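Long-range contact in transcription activator HlyU (Vibrio vulnificus, PDB 3JTH), which probably binds DNA as a dimeric winged-helix regulator of the ArsR family and activates transcription of virulence genes such as rtxA: residues Ala19-Leu32 with Leu53-Val66. Numbering follows the deposited sequence.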
ATOM      1  N   ALA A  19      -2.442   7.025   1.757  1.00 36.09           N
ATOM      2  CA  ALA A  19      -1.950   8.163   0.993  1.00 36.84           C
ATOM      3  C   ALA A  19      -1.609   7.745  -0.430  1.00 37.69           C
ATOM      4  O   ALA A  19      -1.780   8.522  -1.365  1.00 40.70           O
ATOM      5  CB  ALA A  19      -0.723   8.754   1.657  1.00 30.72           C
HETATM    6  N   MSE A  20      -1.145   6.508  -0.592  1.00 33.01           N
HETATM    7  CA  MSE A  20      -0.752   5.998  -1.901  1.00 32.05           C
HETATM    8  C   MSE A  20      -1.869   5.354  -2.717  1.00 31.19           C
HETATM    9  O   MSE A  20      -1.812   5.335  -3.948  1.00 32.42           O
HETATM   10  CB  MSE A  20       0.377   4.978  -1.735  1.00 34.41           C
HETATM   11  CG  MSE A  20       1.680   5.550  -1.198  1.00 38.78           C
HETATM   12 SE   MSE A  20       2.976   4.141  -0.853  1.00 48.47          SE
HETATM   13  CE  MSE A  20       3.434   3.748  -2.703  1.00 44.45           C
ATOM     14  N   ALA A  21      -2.888   4.839  -2.043  1.00 29.46           N
ATOM     15  CA  ALA A  21      -3.975   4.141  -2.723  1.00 28.12           C
ATOM     16  C   ALA A  21      -4.952   4.985  -3.548  1.00 28.43           C
ATOM     17  O   ALA A  21      -6.131   5.081  -3.225  1.00 27.28           O
ATOM     18  CB  ALA A  21      -4.747   3.296  -1.707  1.00 27.82           C
ATOM     19  N   ASN A  22      -4.450   5.572  -4.625  1.00 30.44           N
ATOM     20  CA  ASN A  22      -5.249   6.367  -5.551  1.00 30.64           C
ATOM     21  C   ASN A  22      -4.502   6.349  -6.890  1.00 30.46           C
ATOM     22  O   ASN A  22      -3.315   6.642  -6.950  1.00 30.82           O
ATOM     23  CB  ASN A  22      -5.401   7.813  -5.066  1.00 29.29           C
ATOM     24  CG  ASN A  22      -6.050   8.708  -6.114  1.00 31.04           C
ATOM     25  OD1 ASN A  22      -7.277   8.783  -6.212  1.00 36.18           O
ATOM     26  ND2 ASN A  22      -5.231   9.372  -6.915  1.00 30.09           N
ATOM     27  N   GLU A  23      -5.199   6.001  -7.959  1.00 28.33           N
ATOM     28  CA  GLU A  23      -4.590   5.932  -9.274  1.00 30.41           C
ATOM     29  C   GLU A  23      -3.687   7.101  -9.677  1.00 29.51           C
ATOM     30  O   GLU A  23      -2.492   6.917  -9.942  1.00 27.22           O
ATOM     31  CB  GLU A  23      -5.683   5.764 -10.324  1.00 46.03           C
ATOM     32  CG  GLU A  23      -6.414   4.444 -10.219  1.00 51.23           C
ATOM     33  CD  GLU A  23      -7.675   4.431 -11.048  1.00 54.56           C
ATOM     34  OE1 GLU A  23      -8.603   5.193 -10.716  1.00 56.56           O
ATOM     35  OE2 GLU A  23      -7.731   3.667 -12.034  1.00 55.22           O
ATOM     36  N   ARG A  24      -4.255   8.300  -9.743  1.00 26.35           N
ATOM     37  CA  ARG A  24      -3.485   9.462 -10.156  1.00 26.52           C
ATOM     38  C   ARG A  24      -2.319   9.806  -9.241  1.00 25.13           C
ATOM     39  O   ARG A  24      -1.262  10.215  -9.714  1.00 25.31           O
ATOM     40  CB  ARG A  24      -4.409  10.670 -10.334  1.00 32.20           C
ATOM     41  CG  ARG A  24      -5.358  10.529 -11.519  1.00 37.88           C
ATOM     42  CD  ARG A  24      -4.577  10.177 -12.785  1.00 40.25           C
ATOM     43  NE  ARG A  24      -5.382  10.280 -14.000  1.00 43.15           N
ATOM     44  CZ  ARG A  24      -4.909  10.124 -15.237  1.00 44.34           C
ATOM     45  NH1 ARG A  24      -3.623   9.853 -15.451  1.00 44.31           N
ATOM     46  NH2 ARG A  24      -5.731  10.245 -16.271  1.00 48.84           N
ATOM     47  N   ARG A  25      -2.495   9.641  -7.938  1.00 27.40           N
ATOM     48  CA  ARG A  25      -1.405   9.937  -7.027  1.00 26.62           C
ATOM     49  C   ARG A  25      -0.262   8.934  -7.214  1.00 26.72           C
ATOM     50  O   ARG A  25       0.911   9.315  -7.244  1.00 25.24           O
ATOM     51  CB  ARG A  25      -1.877   9.889  -5.576  1.00 31.62           C
ATOM     52  CG  ARG A  25      -2.871  10.989  -5.222  1.00 35.98           C
ATOM     53  CD  ARG A  25      -2.960  11.171  -3.706  1.00 38.22           C
ATOM     54  NE  ARG A  25      -3.540  10.017  -3.026  1.00 39.00           N
ATOM     55  CZ  ARG A  25      -4.815   9.931  -2.655  1.00 43.18           C
ATOM     56  NH1 ARG A  25      -5.650  10.932  -2.898  1.00 41.37           N
ATOM     57  NH2 ARG A  25      -5.251   8.849  -2.023  1.00 41.76           N
ATOM     58  N   LEU A  26      -0.605   7.654  -7.341  1.00 25.01           N
ATOM     59  CA  LEU A  26       0.426   6.635  -7.504  1.00 26.97           C
ATOM     60  C   LEU A  26       1.191   6.862  -8.797  1.00 23.14           C
ATOM     61  O   LEU A  26       2.416   6.764  -8.833  1.00 26.45           O
ATOM     62  CB  LEU A  26      -0.190   5.230  -7.479  1.00 25.44           C
ATOM     63  CG  LEU A  26       0.851   4.119  -7.298  1.00 27.97           C
ATOM     64  CD1 LEU A  26       1.637   4.359  -6.007  1.00 28.60           C
ATOM     65  CD2 LEU A  26       0.183   2.759  -7.258  1.00 29.46           C
ATOM     66  N   GLN A  27       0.477   7.190  -9.862  1.00 27.27           N
ATOM     67  CA  GLN A  27       1.144   7.429 -11.131  1.00 27.98           C
ATOM     68  C   GLN A  27       2.153   8.558 -10.965  1.00 26.89           C
ATOM     69  O   GLN A  27       3.267   8.495 -11.474  1.00 24.97           O
ATOM     70  CB  GLN A  27       0.116   7.775 -12.208  1.00 26.42           C
ATOM     71  CG  GLN A  27      -0.826   6.623 -12.522  1.00 28.40           C
ATOM     72  CD  GLN A  27      -1.905   6.995 -13.535  1.00 31.45           C
ATOM     73  OE1 GLN A  27      -2.869   6.251 -13.732  1.00 31.51           O
ATOM     74  NE2 GLN A  27      -1.745   8.144 -14.178  1.00 29.00           N
ATOM     75  N   ILE A  28       1.751   9.589 -10.233  1.00 26.73           N
ATOM     76  CA  ILE A  28       2.613  10.732  -9.983  1.00 26.14           C
ATOM     77  C   ILE A  28       3.799  10.305  -9.124  1.00 27.11           C
ATOM     78  O   ILE A  28       4.941  10.653  -9.411  1.00 27.77           O
ATOM     79  CB  ILE A  28       1.848  11.852  -9.257  1.00 24.31           C
ATOM     80  CG1 ILE A  28       0.809  12.465 -10.203  1.00 26.51           C
ATOM     81  CG2 ILE A  28       2.828  12.895  -8.748  1.00 25.66           C
ATOM     82  CD1 ILE A  28      -0.199  13.359  -9.499  1.00 27.53           C
ATOM     83  N   LEU A  29       3.524   9.560  -8.062  1.00 23.43           N
ATOM     84  CA  LEU A  29       4.596   9.104  -7.189  1.00 23.80           C
ATOM     85  C   LEU A  29       5.586   8.227  -7.960  1.00 24.81           C
ATOM     86  O   LEU A  29       6.800   8.357  -7.794  1.00 26.34           O
ATOM     87  CB  LEU A  29       4.002   8.327  -6.020  1.00 23.13           C
ATOM     88  CG  LEU A  29       3.233   9.195  -5.014  1.00 24.36           C
ATOM     89  CD1 LEU A  29       2.455   8.304  -4.058  1.00 22.23           C
ATOM     90  CD2 LEU A  29       4.211  10.094  -4.272  1.00 23.87           C
ATOM     91  N   CYS A  30       5.062   7.340  -8.803  1.00 23.03           N
ATOM     92  CA  CYS A  30       5.901   6.445  -9.586  1.00 24.13           C
ATOM     93  C   CYS A  30       6.799   7.240 -10.533  1.00 28.33           C
ATOM     94  O   CYS A  30       7.977   6.914 -10.698  1.00 29.79           O
ATOM     95  CB  CYS A  30       5.021   5.470 -10.377  1.00 29.61           C
ATOM     96  SG  CYS A  30       3.890   4.491  -9.344  1.00 38.64           S
HETATM   97  N   MSE A  31       6.240   8.288 -11.141  1.00 27.79           N
HETATM   98  CA  MSE A  31       6.976   9.136 -12.068  1.00 30.77           C
HETATM   99  C   MSE A  31       8.102   9.895 -11.395  1.00 30.37           C
HETATM  100  O   MSE A  31       9.092  10.253 -12.045  1.00 30.50           O
HETATM  101  CB  MSE A  31       6.034  10.147 -12.729  1.00 49.21           C
HETATM  102  CG  MSE A  31       5.158   9.567 -13.819  1.00 59.23           C
HETATM  103 SE   MSE A  31       6.217   8.739 -15.213  1.00 78.27          SE
HETATM  104  CE  MSE A  31       7.092  10.327 -15.888  1.00 68.54           C
ATOM    105  N   LEU A  32       7.945  10.153 -10.098  1.00 30.84           N
ATOM    106  CA  LEU A  32       8.955  10.891  -9.347  1.00 30.99           C
ATOM    107  C   LEU A  32      10.005   9.973  -8.763  1.00 31.23           C
ATOM    108  O   LEU A  32      10.854  10.411  -7.994  1.00 32.00           O
ATOM    109  CB  LEU A  32       8.310  11.724  -8.222  1.00 22.57           C
ATOM    110  CG  LEU A  32       7.298  12.747  -8.753  1.00 24.73           C
ATOM    111  CD1 LEU A  32       6.691  13.575  -7.628  1.00 23.51           C
ATOM    112  CD2 LEU A  32       8.011  13.640  -9.750  1.00 26.29           C
ATOM    113  N   LEU A  53      -3.801  17.834 -12.169  1.00 31.57           N
ATOM    114  CA  LEU A  53      -2.465  17.638 -11.613  1.00 33.14           C
ATOM    115  C   LEU A  53      -2.238  18.536 -10.408  1.00 33.70           C
ATOM    116  O   LEU A  53      -1.691  18.102  -9.393  1.00 30.71           O
ATOM    117  CB  LEU A  53      -1.389  17.926 -12.673  1.00 40.85           C
ATOM    118  CG  LEU A  53       0.074  17.785 -12.216  1.00 40.41           C
ATOM    119  CD1 LEU A  53       0.344  16.349 -11.786  1.00 39.72           C
ATOM    120  CD2 LEU A  53       1.019  18.185 -13.353  1.00 39.27           C
ATOM    121  N   SER A  54      -2.660  19.788 -10.535  1.00 38.40           N
ATOM    122  CA  SER A  54      -2.510  20.759  -9.459  1.00 41.08           C
ATOM    123  C   SER A  54      -3.156  20.265  -8.177  1.00 39.41           C
ATOM    124  O   SER A  54      -2.601  20.457  -7.105  1.00 40.90           O
ATOM    125  CB  SER A  54      -3.130  22.099  -9.856  1.00 49.57           C
ATOM    126  OG  SER A  54      -2.495  22.622 -11.005  1.00 55.26           O
ATOM    127  N   GLN A  55      -4.327  19.639  -8.289  1.00 40.27           N
ATOM    128  CA  GLN A  55      -5.038  19.111  -7.123  1.00 40.17           C
ATOM    129  C   GLN A  55      -4.302  17.938  -6.467  1.00 39.89           C
ATOM    130  O   GLN A  55      -4.095  17.924  -5.247  1.00 40.11           O
ATOM    131  CB  GLN A  55      -6.440  18.644  -7.518  1.00 41.59           C
ATOM    132  CG  GLN A  55      -7.321  19.727  -8.108  1.00 44.29           C
ATOM    133  CD  GLN A  55      -8.687  19.198  -8.510  1.00 44.85           C
ATOM    134  OE1 GLN A  55      -9.476  18.767  -7.664  1.00 43.63           O
ATOM    135  NE2 GLN A  55      -8.971  19.222  -9.810  1.00 47.07           N
ATOM    136  N   HIS A  56      -3.927  16.945  -7.273  1.00 34.71           N
ATOM    137  CA  HIS A  56      -3.218  15.772  -6.761  1.00 32.65           C
ATOM    138  C   HIS A  56      -1.901  16.153  -6.123  1.00 32.04           C
ATOM    139  O   HIS A  56      -1.531  15.612  -5.084  1.00 33.70           O
ATOM    140  CB  HIS A  56      -2.977  14.758  -7.881  1.00 27.47           C
ATOM    141  CG  HIS A  56      -4.207  14.000  -8.264  1.00 26.35           C
ATOM    142  ND1 HIS A  56      -4.860  13.160  -7.392  1.00 29.14           N
ATOM    143  CD2 HIS A  56      -4.935  14.001  -9.404  1.00 28.74           C
ATOM    144  CE1 HIS A  56      -5.942  12.676  -7.976  1.00 28.59           C
ATOM    145  NE2 HIS A  56      -6.010  13.171  -9.197  1.00 28.14           N
ATOM    146  N   LEU A  57      -1.197  17.088  -6.748  1.00 38.09           N
ATOM    147  CA  LEU A  57       0.075  17.547  -6.223  1.00 39.41           C
ATOM    148  C   LEU A  57      -0.126  18.205  -4.871  1.00 41.16           C
ATOM    149  O   LEU A  57       0.581  17.890  -3.916  1.00 40.97           O
ATOM    150  CB  LEU A  57       0.730  18.531  -7.190  1.00 36.73           C
ATOM    151  CG  LEU A  57       1.357  17.843  -8.403  1.00 36.62           C
ATOM    152  CD1 LEU A  57       1.907  18.880  -9.378  1.00 34.58           C
ATOM    153  CD2 LEU A  57       2.458  16.904  -7.916  1.00 35.68           C
ATOM    154  N   ALA A  58      -1.093  19.118  -4.791  1.00 38.30           N
ATOM    155  CA  ALA A  58      -1.387  19.805  -3.537  1.00 39.95           C
ATOM    156  C   ALA A  58      -1.616  18.759  -2.452  1.00 40.95           C
ATOM    157  O   ALA A  58      -1.062  18.857  -1.361  1.00 41.48           O
ATOM    158  CB  ALA A  58      -2.628  20.695  -3.695  1.00 26.97           C
ATOM    159  N   TRP A  59      -2.421  17.747  -2.775  1.00 38.00           N
ATOM    160  CA  TRP A  59      -2.743  16.663  -1.850  1.00 41.70           C
ATOM    161  C   TRP A  59      -1.477  15.916  -1.405  1.00 42.97           C
ATOM    162  O   TRP A  59      -1.273  15.665  -0.204  1.00 40.32           O
ATOM    163  CB  TRP A  59      -3.711  15.684  -2.517  1.00 67.51           C
ATOM    164  CG  TRP A  59      -4.632  14.991  -1.562  1.00 74.76           C
ATOM    165  CD1 TRP A  59      -5.873  15.408  -1.173  1.00 75.85           C
ATOM    166  CD2 TRP A  59      -4.383  13.764  -0.861  1.00 77.61           C
ATOM    167  NE1 TRP A  59      -6.414  14.517  -0.277  1.00 79.04           N
ATOM    168  CE2 TRP A  59      -5.522  13.499  -0.068  1.00 77.94           C
ATOM    169  CE3 TRP A  59      -3.310  12.863  -0.828  1.00 79.41           C
ATOM    170  CZ2 TRP A  59      -5.619  12.369   0.755  1.00 79.28           C
ATOM    171  CZ3 TRP A  59      -3.406  11.735  -0.007  1.00 80.03           C
ATOM    172  CH2 TRP A  59      -4.555  11.501   0.772  1.00 80.05           C
ATOM    173  N   LEU A  60      -0.642  15.553  -2.382  1.00 43.13           N
ATOM    174  CA  LEU A  60       0.608  14.838  -2.123  1.00 45.08           C
ATOM    175  C   LEU A  60       1.496  15.644  -1.172  1.00 46.30           C
ATOM    176  O   LEU A  60       2.130  15.081  -0.274  1.00 45.15           O
ATOM    177  CB  LEU A  60       1.336  14.574  -3.450  1.00 38.31           C
ATOM    178  CG  LEU A  60       1.349  13.141  -4.013  1.00 37.80           C
ATOM    179  CD1 LEU A  60       0.223  12.297  -3.418  1.00 36.06           C
ATOM    180  CD2 LEU A  60       1.244  13.208  -5.537  1.00 36.87           C
ATOM    181  N   ARG A  61       1.535  16.959  -1.385  1.00 45.21           N
ATOM    182  CA  ARG A  61       2.306  17.876  -0.547  1.00 49.90           C
ATOM    183  C   ARG A  61       1.838  17.674   0.883  1.00 51.20           C
ATOM    184  O   ARG A  61       2.598  17.260   1.756  1.00 50.95           O
ATOM    185  CB  ARG A  61       2.014  19.331  -0.928  1.00 71.61           C
ATOM    186  CG  ARG A  61       2.791  19.896  -2.108  1.00 76.95           C
ATOM    187  CD  ARG A  61       4.166  20.397  -1.687  1.00 80.10           C
ATOM    188  NE  ARG A  61       4.562  21.598  -2.419  1.00 82.08           N
ATOM    189  CZ  ARG A  61       4.034  22.803  -2.221  1.00 83.29           C
ATOM    190  NH1 ARG A  61       3.086  22.973  -1.308  1.00 82.63           N
ATOM    191  NH2 ARG A  61       4.457  23.841  -2.932  1.00 84.95           N
ATOM    192  N   ARG A  62       0.561  17.981   1.085  1.00 59.93           N
ATOM    193  CA  ARG A  62      -0.116  17.891   2.372  1.00 61.23           C
ATOM    194  C   ARG A  62       0.290  16.669   3.187  1.00 59.58           C
ATOM    195  O   ARG A  62       0.626  16.788   4.365  1.00 58.78           O
ATOM    196  CB  ARG A  62      -1.626  17.876   2.130  1.00 83.82           C
ATOM    197  CG  ARG A  62      -2.485  17.909   3.374  1.00 87.97           C
ATOM    198  CD  ARG A  62      -3.931  17.605   3.015  1.00 92.69           C
ATOM    199  NE  ARG A  62      -4.319  16.246   3.392  1.00 96.35           N
ATOM    200  CZ  ARG A  62      -3.696  15.138   2.998  1.00 97.75           C
ATOM    201  NH1 ARG A  62      -2.640  15.205   2.201  1.00 98.38           N
ATOM    202  NH2 ARG A  62      -4.126  13.955   3.413  1.00 97.77           N
ATOM    203  N   ASP A  63       0.245  15.496   2.558  1.00 42.37           N
ATOM    204  CA  ASP A  63       0.609  14.259   3.238  1.00 41.31           C
ATOM    205  C   ASP A  63       2.137  14.111   3.285  1.00 38.11           C
ATOM    206  O   ASP A  63       2.652  13.076   3.696  1.00 36.98           O
ATOM    207  CB  ASP A  63      -0.010  13.056   2.520  1.00108.03           C
ATOM    208  CG  ASP A  63      -0.442  11.962   3.484  1.00113.08           C
ATOM    209  OD1 ASP A  63      -1.536  12.090   4.080  1.00115.20           O
ATOM    210  OD2 ASP A  63       0.313  10.979   3.657  1.00114.39           O
ATOM    211  N   GLY A  64       2.843  15.153   2.858  1.00 54.48           N
ATOM    212  CA  GLY A  64       4.294  15.148   2.871  1.00 52.98           C
ATOM    213  C   GLY A  64       4.967  14.035   2.095  1.00 51.09           C
ATOM    214  O   GLY A  64       6.017  13.551   2.513  1.00 52.43           O
ATOM    215  N   LEU A  65       4.380  13.622   0.975  1.00 45.00           N
ATOM    216  CA  LEU A  65       4.971  12.558   0.163  1.00 42.98           C
ATOM    217  C   LEU A  65       5.811  13.111  -0.989  1.00 40.80           C
ATOM    218  O   LEU A  65       6.583  12.383  -1.612  1.00 40.91           O
ATOM    219  CB  LEU A  65       3.882  11.630  -0.393  1.00 46.72           C
ATOM    220  CG  LEU A  65       3.151  10.721   0.605  1.00 47.28           C
ATOM    221  CD1 LEU A  65       2.177   9.821  -0.137  1.00 46.83           C
ATOM    222  CD2 LEU A  65       4.158   9.880   1.377  1.00 45.95           C
ATOM    223  N   VAL A  66       5.659  14.400  -1.262  1.00 37.39           N
ATOM    224  CA  VAL A  66       6.397  15.053  -2.336  1.00 36.81           C
ATOM    225  C   VAL A  66       6.815  16.443  -1.889  1.00 37.13           C
ATOM    226  O   VAL A  66       6.133  17.059  -1.076  1.00 37.77           O
ATOM    227  CB  VAL A  66       5.521  15.179  -3.608  1.00 41.09           C
ATOM    228  CG1 VAL A  66       6.216  16.041  -4.648  1.00 41.33           C
ATOM    229  CG2 VAL A  66       5.236  13.798  -4.179  1.00 38.10           C
TER
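Arg25 NE donates a bent bond to the backbone O of Ala19 at 2.8 Å, and this, with a weak second bond from Arg25 NH2 to Lys18 O, helps hold the guanidinium flat on Trp59. The two planes differ by 14°, and Arg25 CZ stands 3.8 Å from the centroid of the six-membered ring of Trp59, a cation-pi stack. A bend at the third torsion (chi3 -67°) swings NE towards Ala19 O and lays the guanidinium over the indole; Arg25 CD packs on Trp59 CE3 and Leu60 CD1. One turn back, the His56 ring takes Arg24 CB over a face, 3.4 Å from the ring centroid, a CH-pi contact; the rest of Arg24 leads away. Deeper in, Ile28 sits as a knob among Leu53, His56, Leu57 and Leu60, with its CD1 3.5 Å from His56 CB. Leu29 CD2 and Leu32 CD1 both meet Val66 CG2, where the chain enters strand 66-69. Segments 23-31 and 53-62 cross at -75° within the winged helix-turn-helix domain, helix 50-62 being its probable recognition helix. Apolar packing inside and one stacked guanidinium, that of Arg25, imply that this helix is seated by shape and pi contacts, while Arg24 links helix 23-31 to Glu7 of the second subunit by a salt bridge.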